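Adhesin (Streptococcus sanguinis SK1 = NCTC 7863, PDB 6VT2) binds sialoglycans through two tandem Siglec-like modules, probably tethering the bacterium to sialylated host surfaces. Local coordinates at residues Asp2-Pro11 with Phe24-Val35; Gln342-Glu353 with Tyr370-Val378. One frame throughout, in Å; residues are numbered along the deposited sequence. Where two conformers were deposited one is given.

Contact 1: Asp2-Pro11 with Phe24-Val35. With CA (calcium ion), chain H.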
# COMPACT_ATOMS: atom_id res chain seq x y z
N ASP A 2 53.83 28.30 -32.60
CA ASP A 2 53.26 27.71 -31.38
C ASP A 2 54.35 27.04 -30.56
O ASP A 2 54.93 26.14 -31.06
CB ASP A 2 52.20 26.75 -31.88
CG ASP A 2 51.37 26.31 -30.77
OD1 ASP A 2 51.78 26.57 -29.63
OD2 ASP A 2 50.34 25.77 -31.10
N THR A 3 54.59 27.53 -29.33
CA THR A 3 55.60 26.95 -28.42
C THR A 3 54.93 26.61 -27.09
O THR A 3 55.62 26.43 -26.11
CB THR A 3 56.75 27.94 -28.26
OG1 THR A 3 56.25 29.20 -27.83
CG2 THR A 3 57.50 28.15 -29.57
N THR A 4 53.61 26.51 -27.12
CA THR A 4 52.90 26.33 -25.84
C THR A 4 52.24 24.97 -25.80
O THR A 4 51.58 24.74 -26.55
CB THR A 4 51.81 27.40 -25.72
OG1 THR A 4 52.49 28.65 -25.76
CG2 THR A 4 51.05 27.30 -24.42
N PRO A 5 52.46 24.10 -24.84
CA PRO A 5 51.75 22.84 -24.86
C PRO A 5 50.26 22.99 -24.53
O PRO A 5 49.88 23.99 -24.09
CB PRO A 5 52.53 22.06 -23.81
CG PRO A 5 53.10 23.06 -22.87
CD PRO A 5 53.37 24.28 -23.72
N PRO A 6 49.45 21.95 -24.79
CA PRO A 6 48.05 22.01 -24.49
C PRO A 6 47.73 22.15 -23.00
O PRO A 6 48.57 21.88 -22.22
CB PRO A 6 47.47 20.67 -24.95
CG PRO A 6 48.47 20.17 -25.95
CD PRO A 6 49.79 20.69 -25.46
N THR A 7 46.53 22.62 -22.72
CA THR A 7 46.01 22.81 -21.37
C THR A 7 45.12 21.62 -21.05
O THR A 7 44.19 21.41 -21.78
CB THR A 7 45.24 24.13 -21.27
OG1 THR A 7 46.14 25.18 -21.58
CG2 THR A 7 44.64 24.36 -19.90
N ILE A 8 45.40 20.95 -19.94
CA ILE A 8 44.70 19.73 -19.55
C ILE A 8 43.96 20.01 -18.25
O ILE A 8 44.55 20.52 -17.30
CB ILE A 8 45.67 18.56 -19.34
CG1 ILE A 8 46.53 18.30 -20.56
CG2 ILE A 8 44.91 17.28 -18.98
CD1 ILE A 8 47.63 17.38 -20.31
N THR A 9 42.67 19.64 -18.28
CA THR A 9 41.77 19.81 -17.15
C THR A 9 41.22 18.42 -16.73
O THR A 9 40.85 17.69 -17.61
CB THR A 9 40.61 20.78 -17.40
OG1 THR A 9 41.24 22.04 -17.64
CG2 THR A 9 39.71 20.90 -16.21
N LEU A 10 41.44 18.03 -15.48
CA LEU A 10 41.00 16.66 -15.09
C LEU A 10 40.79 16.62 -13.58
O LEU A 10 41.32 17.47 -12.92
CB LEU A 10 42.03 15.64 -15.56
CG LEU A 10 43.27 15.49 -14.69
CD1 LEU A 10 44.03 14.25 -15.12
CD2 LEU A 10 44.14 16.72 -14.76
N PRO A 11 39.99 15.67 -13.06
CA PRO A 11 39.77 15.61 -11.64
C PRO A 11 41.04 15.17 -10.92
O PRO A 11 41.70 14.40 -11.43
CB PRO A 11 38.73 14.51 -11.42
CG PRO A 11 38.65 13.79 -12.72
CD PRO A 11 39.13 14.75 -13.79
N PHE A 24 35.70 8.81 -16.05
CA PHE A 24 35.81 10.26 -15.85
C PHE A 24 36.39 10.82 -17.13
O PHE A 24 36.77 10.09 -17.89
CB PHE A 24 36.63 10.62 -14.61
CG PHE A 24 38.08 10.24 -14.64
CD1 PHE A 24 38.48 8.97 -14.25
CD2 PHE A 24 39.04 11.17 -14.99
CE1 PHE A 24 39.82 8.65 -14.21
CE2 PHE A 24 40.38 10.83 -14.97
CZ PHE A 24 40.76 9.58 -14.57
N PHE A 25 36.35 12.13 -17.31
CA PHE A 25 36.79 12.74 -18.57
C PHE A 25 37.93 13.70 -18.30
O PHE A 25 37.94 14.32 -17.26
CB PHE A 25 35.59 13.37 -19.26
CG PHE A 25 34.68 12.33 -19.84
CD1 PHE A 25 34.93 11.79 -21.08
CD2 PHE A 25 33.62 11.85 -19.10
CE1 PHE A 25 34.11 10.81 -21.60
CE2 PHE A 25 32.80 10.86 -19.62
CZ PHE A 25 33.05 10.35 -20.87
N VAL A 26 38.84 13.75 -19.24
CA VAL A 26 39.96 14.71 -19.19
C VAL A 26 39.64 15.65 -20.35
O VAL A 26 39.16 15.22 -21.27
CB VAL A 26 41.30 13.99 -19.37
CG1 VAL A 26 42.40 15.00 -19.61
CG2 VAL A 26 41.61 13.04 -18.22
N GLU A 27 39.80 16.94 -20.18
CA GLU A 27 39.51 17.92 -21.25
C GLU A 27 40.82 18.61 -21.60
O GLU A 27 41.52 18.94 -20.70
CB GLU A 27 38.43 18.90 -20.83
CG GLU A 27 37.03 18.31 -20.87
CD GLU A 27 35.95 19.37 -20.90
OE1 GLU A 27 36.20 20.47 -20.43
OE2 GLU A 27 34.87 19.10 -21.41
N THR A 28 41.10 18.72 -22.90
CA THR A 28 42.38 19.29 -23.35
C THR A 28 42.11 20.40 -24.36
O THR A 28 41.34 20.19 -25.15
CB THR A 28 43.33 18.22 -23.91
OG1 THR A 28 43.53 17.25 -22.89
CG2 THR A 28 44.68 18.77 -24.30
N THR A 29 42.70 21.55 -24.16
CA THR A 29 42.56 22.59 -25.30
C THR A 29 43.94 23.06 -25.71
O THR A 29 44.84 22.86 -25.05
CB THR A 29 41.74 23.78 -24.80
OG1 THR A 29 42.48 24.32 -23.71
CG2 THR A 29 40.38 23.43 -24.26
N ASP A 30 44.00 23.75 -26.83
CA ASP A 30 45.27 24.34 -27.28
C ASP A 30 44.89 25.53 -28.13
O ASP A 30 44.02 25.36 -28.89
CB ASP A 30 46.13 23.34 -28.03
CG ASP A 30 47.53 23.85 -28.29
OD1 ASP A 30 48.30 23.77 -27.43
OD2 ASP A 30 47.79 24.21 -29.41
N ASP A 31 45.69 26.58 -28.15
CA ASP A 31 45.39 27.76 -28.98
C ASP A 31 45.51 27.45 -30.48
O ASP A 31 44.83 28.04 -31.21
CB ASP A 31 46.30 28.93 -28.65
CG ASP A 31 45.80 29.87 -27.56
OD1 ASP A 31 44.77 29.56 -26.94
OD2 ASP A 31 46.45 30.90 -27.36
N SER A 32 46.25 26.43 -30.87
CA SER A 32 46.30 25.96 -32.27
C SER A 32 44.96 25.33 -32.64
O SER A 32 44.73 25.17 -33.77
CB SER A 32 47.37 24.94 -32.49
OG SER A 32 47.03 23.68 -31.90
N GLY A 33 44.25 24.81 -31.64
CA GLY A 33 43.02 24.09 -31.87
C GLY A 33 43.18 22.63 -32.15
O GLY A 33 42.17 21.99 -32.41
N ARG A 34 44.39 22.12 -32.23
CA ARG A 34 44.63 20.72 -32.56
C ARG A 34 45.56 20.06 -31.55
O ARG A 34 46.71 20.48 -31.36
CB ARG A 34 45.18 20.60 -33.98
CG ARG A 34 45.44 19.22 -34.36
CD ARG A 34 45.90 19.10 -35.82
NE ARG A 34 46.30 17.75 -36.09
CZ ARG A 34 46.53 17.23 -37.29
NH1 ARG A 34 46.28 17.95 -38.36
NH2 ARG A 34 46.94 15.99 -37.41
N VAL A 35 45.09 18.96 -30.99
CA VAL A 35 45.88 18.12 -30.12
C VAL A 35 46.01 16.75 -30.76
O VAL A 35 45.02 16.17 -31.26
CB VAL A 35 45.23 18.05 -28.74
CG1 VAL A 35 45.83 16.92 -27.92
CG2 VAL A 35 45.34 19.37 -28.06
CA CA H . 50.10 24.74 -28.62
O HOH W 1 41.37 22.01 -20.73
O HOH W 2 49.16 26.80 -28.11

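Contact 2: Gln342-Glu353 with Tyr370-Val378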
# COMPACT_ATOMS: atom_id res chain seq x y z
N GLN A 342 -68.21 8.22 7.56
CA GLN A 342 -68.15 7.14 8.54
C GLN A 342 -68.26 5.76 7.91
O GLN A 342 -68.01 4.76 8.58
CB GLN A 342 -69.26 7.31 9.60
CG GLN A 342 -68.94 8.39 10.65
CD GLN A 342 -69.81 8.25 11.89
OE1 GLN A 342 -70.78 7.47 11.92
NE2 GLN A 342 -69.48 9.00 12.94
N GLN A 343 -68.62 5.68 6.64
CA GLN A 343 -68.74 4.39 5.99
C GLN A 343 -68.51 4.61 4.51
O GLN A 343 -69.42 4.99 3.76
CB GLN A 343 -70.09 3.74 6.24
CG GLN A 343 -70.25 2.41 5.56
CD GLN A 343 -69.23 1.40 6.09
OE1 GLN A 343 -69.35 0.95 7.23
NE2 GLN A 343 -68.22 1.07 5.29
N LEU A 344 -67.31 4.32 4.06
CA LEU A 344 -67.00 4.44 2.65
C LEU A 344 -67.65 3.29 1.91
O LEU A 344 -67.77 2.26 2.44
CB LEU A 344 -65.50 4.36 2.46
CG LEU A 344 -64.81 5.72 2.44
CD1 LEU A 344 -64.97 6.41 3.77
CD2 LEU A 344 -63.34 5.54 2.08
N SER A 345 -67.95 3.53 0.68
CA SER A 345 -68.40 2.51 -0.24
C SER A 345 -67.19 1.74 -0.76
O SER A 345 -66.05 2.22 -0.74
CB SER A 345 -69.16 3.11 -1.39
OG SER A 345 -68.34 3.97 -2.12
N THR A 346 -67.47 0.61 -1.37
CA THR A 346 -66.43 -0.14 -2.03
C THR A 346 -65.75 0.69 -3.11
O THR A 346 -64.50 0.72 -3.20
CB THR A 346 -67.04 -1.43 -2.59
OG1 THR A 346 -67.56 -2.19 -1.51
CG2 THR A 346 -65.99 -2.26 -3.31
N SER A 347 -66.52 1.44 -3.90
CA SER A 347 -65.86 2.22 -4.93
C SER A 347 -64.96 3.30 -4.32
O SER A 347 -63.89 3.61 -4.88
CB SER A 347 -66.87 2.84 -5.90
OG SER A 347 -67.75 3.69 -5.21
N GLU A 348 -65.38 3.91 -3.22
CA GLU A 348 -64.54 4.93 -2.61
C GLU A 348 -63.25 4.32 -2.07
O GLU A 348 -62.18 4.90 -2.23
CB GLU A 348 -65.32 5.64 -1.53
CG GLU A 348 -66.40 6.63 -2.09
CD GLU A 348 -67.52 6.90 -1.08
OE1 GLU A 348 -68.39 7.77 -1.38
OE2 GLU A 348 -67.51 6.35 0.05
N LYS A 349 -63.36 3.15 -1.45
CA LYS A 349 -62.18 2.45 -0.96
C LYS A 349 -61.25 2.10 -2.11
O LYS A 349 -60.04 2.26 -1.99
CB LYS A 349 -62.60 1.20 -0.22
CG LYS A 349 -63.24 1.43 1.09
CD LYS A 349 -63.73 0.12 1.77
CE LYS A 349 -64.27 0.39 3.12
NZ LYS A 349 -64.77 -0.85 3.71
N THR A 350 -61.80 1.59 -3.19
CA THR A 350 -60.98 1.27 -4.36
C THR A 350 -60.25 2.49 -4.89
O THR A 350 -59.06 2.40 -5.22
CB THR A 350 -61.87 0.66 -5.43
OG1 THR A 350 -62.47 -0.51 -4.87
CG2 THR A 350 -61.06 0.26 -6.60
N ALA A 351 -60.93 3.63 -4.97
CA ALA A 351 -60.29 4.81 -5.49
C ALA A 351 -59.16 5.26 -4.59
O ALA A 351 -58.13 5.73 -5.08
CB ALA A 351 -61.30 5.95 -5.63
N ILE A 352 -59.36 5.16 -3.26
CA ILE A 352 -58.31 5.56 -2.32
C ILE A 352 -57.12 4.64 -2.46
O ILE A 352 -55.95 5.08 -2.49
CB ILE A 352 -58.85 5.58 -0.88
CG1 ILE A 352 -59.76 6.78 -0.65
CG2 ILE A 352 -57.70 5.63 0.10
CD1 ILE A 352 -60.54 6.65 0.60
N GLU A 353 -57.40 3.34 -2.50
CA GLU A 353 -56.30 2.41 -2.59
C GLU A 353 -55.47 2.72 -3.82
O GLU A 353 -54.24 2.70 -3.74
CB GLU A 353 -56.79 0.99 -2.62
CG GLU A 353 -55.60 0.03 -2.56
CD GLU A 353 -55.92 -1.43 -2.65
OE1 GLU A 353 -55.02 -2.17 -3.14
OE2 GLU A 353 -57.04 -1.83 -2.25
N TYR A 370 -52.32 -2.80 1.04
CA TYR A 370 -53.11 -1.70 1.54
C TYR A 370 -54.48 -2.22 1.95
O TYR A 370 -55.12 -3.03 1.23
CB TYR A 370 -53.24 -0.65 0.47
CG TYR A 370 -51.96 -0.10 -0.01
CD1 TYR A 370 -51.13 0.65 0.81
CD2 TYR A 370 -51.55 -0.30 -1.30
CE1 TYR A 370 -49.99 1.21 0.32
CE2 TYR A 370 -50.41 0.22 -1.77
CZ TYR A 370 -49.61 0.96 -0.93
OH TYR A 370 -48.47 1.48 -1.34
N VAL A 371 -54.94 -1.80 3.10
CA VAL A 371 -56.31 -2.08 3.50
C VAL A 371 -56.96 -0.73 3.76
O VAL A 371 -56.54 0.01 4.65
CB VAL A 371 -56.39 -2.97 4.75
CG1 VAL A 371 -57.81 -3.21 5.14
CG2 VAL A 371 -55.69 -4.30 4.48
N VAL A 372 -57.97 -0.40 2.97
CA VAL A 372 -58.73 0.82 3.21
C VAL A 372 -59.86 0.47 4.19
O VAL A 372 -60.71 -0.38 3.93
CB VAL A 372 -59.27 1.39 1.91
CG1 VAL A 372 -59.92 2.76 2.21
CG2 VAL A 372 -58.14 1.56 0.88
N ASN A 373 -59.81 1.07 5.34
CA ASN A 373 -60.78 0.84 6.39
C ASN A 373 -62.07 1.59 6.09
O ASN A 373 -62.16 2.41 5.16
CB ASN A 373 -60.15 1.24 7.68
CG ASN A 373 -58.84 0.44 7.90
OD1 ASN A 373 -58.87 -0.76 7.85
ND2 ASN A 373 -57.71 1.11 8.08
N ASN A 374 -63.08 1.28 6.89
CA ASN A 374 -64.40 1.82 6.62
C ASN A 374 -64.42 3.32 6.70
O ASN A 374 -65.24 3.95 6.02
CB ASN A 374 -65.42 1.26 7.58
CG ASN A 374 -65.81 -0.14 7.24
OD1 ASN A 374 -65.85 -0.52 6.08
ND2 ASN A 374 -66.13 -0.91 8.26
N ASP A 375 -63.52 3.93 7.50
CA ASP A 375 -63.41 5.38 7.60
C ASP A 375 -62.44 5.98 6.59
O ASP A 375 -62.21 7.20 6.59
CB ASP A 375 -63.02 5.79 9.02
CG ASP A 375 -61.60 5.34 9.43
OD1 ASP A 375 -60.89 4.73 8.62
OD2 ASP A 375 -61.21 5.59 10.57
N GLY A 376 -61.88 5.16 5.72
CA GLY A 376 -61.03 5.66 4.68
C GLY A 376 -59.56 5.79 5.08
O GLY A 376 -58.74 6.12 4.22
N SER A 377 -59.23 5.64 6.35
CA SER A 377 -57.84 5.46 6.72
C SER A 377 -57.33 4.20 6.05
O SER A 377 -58.10 3.33 5.65
CB SER A 377 -57.70 5.36 8.21
OG SER A 377 -58.28 4.19 8.70
N VAL A 378 -56.01 4.17 5.82
CA VAL A 378 -55.39 3.11 5.08
C VAL A 378 -54.36 2.46 5.97
O VAL A 378 -53.48 3.14 6.50
CB VAL A 378 -54.76 3.61 3.78
CG1 VAL A 378 -54.12 2.37 3.05
CG2 VAL A 378 -55.76 4.23 2.91
O HOH W 3 -53.21 -3.64 -1.57

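Contact 1: Asp2-Pro11 with Phe24-Val35
Asp2 and Asp30 reach one calcium ion from the two segments because each side chain turns its carboxylate away from its own backbone N (chi1 -168° and -170°). Both carboxylates grip the metal with two oxygens; Asp30 OD1 binds calcium at 2.4 Å, whereas Asp2 OD1 and OD2 are looser. Thr4 O, a water and Asp104 of strand 95-104 complete the ligands. The metal holds Asp2 OD2 and Asp30 OD2 only 3.4 Å apart, a spacing at which two carboxylates would otherwise probably repel. Each aspartate also forms an Asx turn: Asp2 OD1 accepts Thr4 N, and Asp30 OD2 accepts Ser32 N from above its plane. A third grip on OD2 comes from Ser32 OG at 2.7 Å, so calcium and both donors of Ser32, within the type I turn Asp30-Gly33, restrain this carboxylate.

Beyond the site the two strands run antiparallel. Thr7 with Thr29 and Thr9 with Glu27 are hydrogen-bonded pairs, flanking the non-hydrogen-bonded pair Ile8-Thr28; Thr9 N meets Glu27 O at 2.8 Å. On the inner face Pro6 CB presses on Thr28 CG2 and Ile8 CG2 on Val26 CG1, each at a tight 3.4 Å. Leu10 CB lies alongside Val26 CG2, and Pro11 CG abuts Phe24 CD2 at 3.5 Å.

Strand 7-9 is an edge strand of an antiparallel sheet, with strand 21-29 between it and strand 76-83. Pro6, Ile8, Leu10 and Thr28 pack on strand 95-104 of the other sheet of this Siglec-like domain, while Glu27, on the opposite face, forms a salt bridge with Arg77 of strand 76-83.

Contact 2: Gln342-Glu353 with Tyr370-Val378
Gln343 bends back at chi2 (63°) and brings its amide alongside that of Asn374, the two planes 71° apart. Its NE2 gives one hydrogen to Asn374 OD1 at 3.0 Å, coming from above the carbonyl plane, and the other to Leu344 O, which fixes the amide's rotation. Leu344 N bonds to Asn374 O at 2.9 Å, and CD2 of Leu344 rests on Gly376 CA at 3.5 Å. Ser345 then N-caps the helix in a capping box with Glu348. Lys349, extended beyond CG, slides its aliphatic part past Val372, with CG 3.7 Å from Val372 CG1. Its NZ reaches Asn374 OD1 at 2.6 Å, so two donors hold that oxygen. Ile352 CG2 meets Val378 CG2 at 3.7 Å, and Glu353 lays CB on Val372 and CG on Tyr370 CB. A water accepts from Tyr370 N and lies within hydrogen-bonding distance of Glu353 OE1.

In this atypical Rib domain the first helical turns pack against one side of the hairpin with type I turn Asn373-Gly376, roughly antiparallel to strand 370-372 (145°). Strand 369-372 is one edge of an antiparallel sheet continued by 378-381 and 392-395; Leu344 and Ile352 also touch strands 336-338 and 401-403.

How the contacts relate
Contacts 1 and 2 lie on opposite sides of the chain's centre, in different domains, with nearest atoms about 84 Å apart and no element in common. Both are partly buried, joining an apolar inner side to a polar margin. Contact 1 pairs two strands within one sheet of the N-terminal Siglec-like domain, where backbone bonds set the register and a calcium ion ties the loops at one end. Contact 2 is helix against strand and turn in the last Rib-like domain: side chains do most of the joining, and its exposed end is joined by neutral amides and one lysine, without a metal.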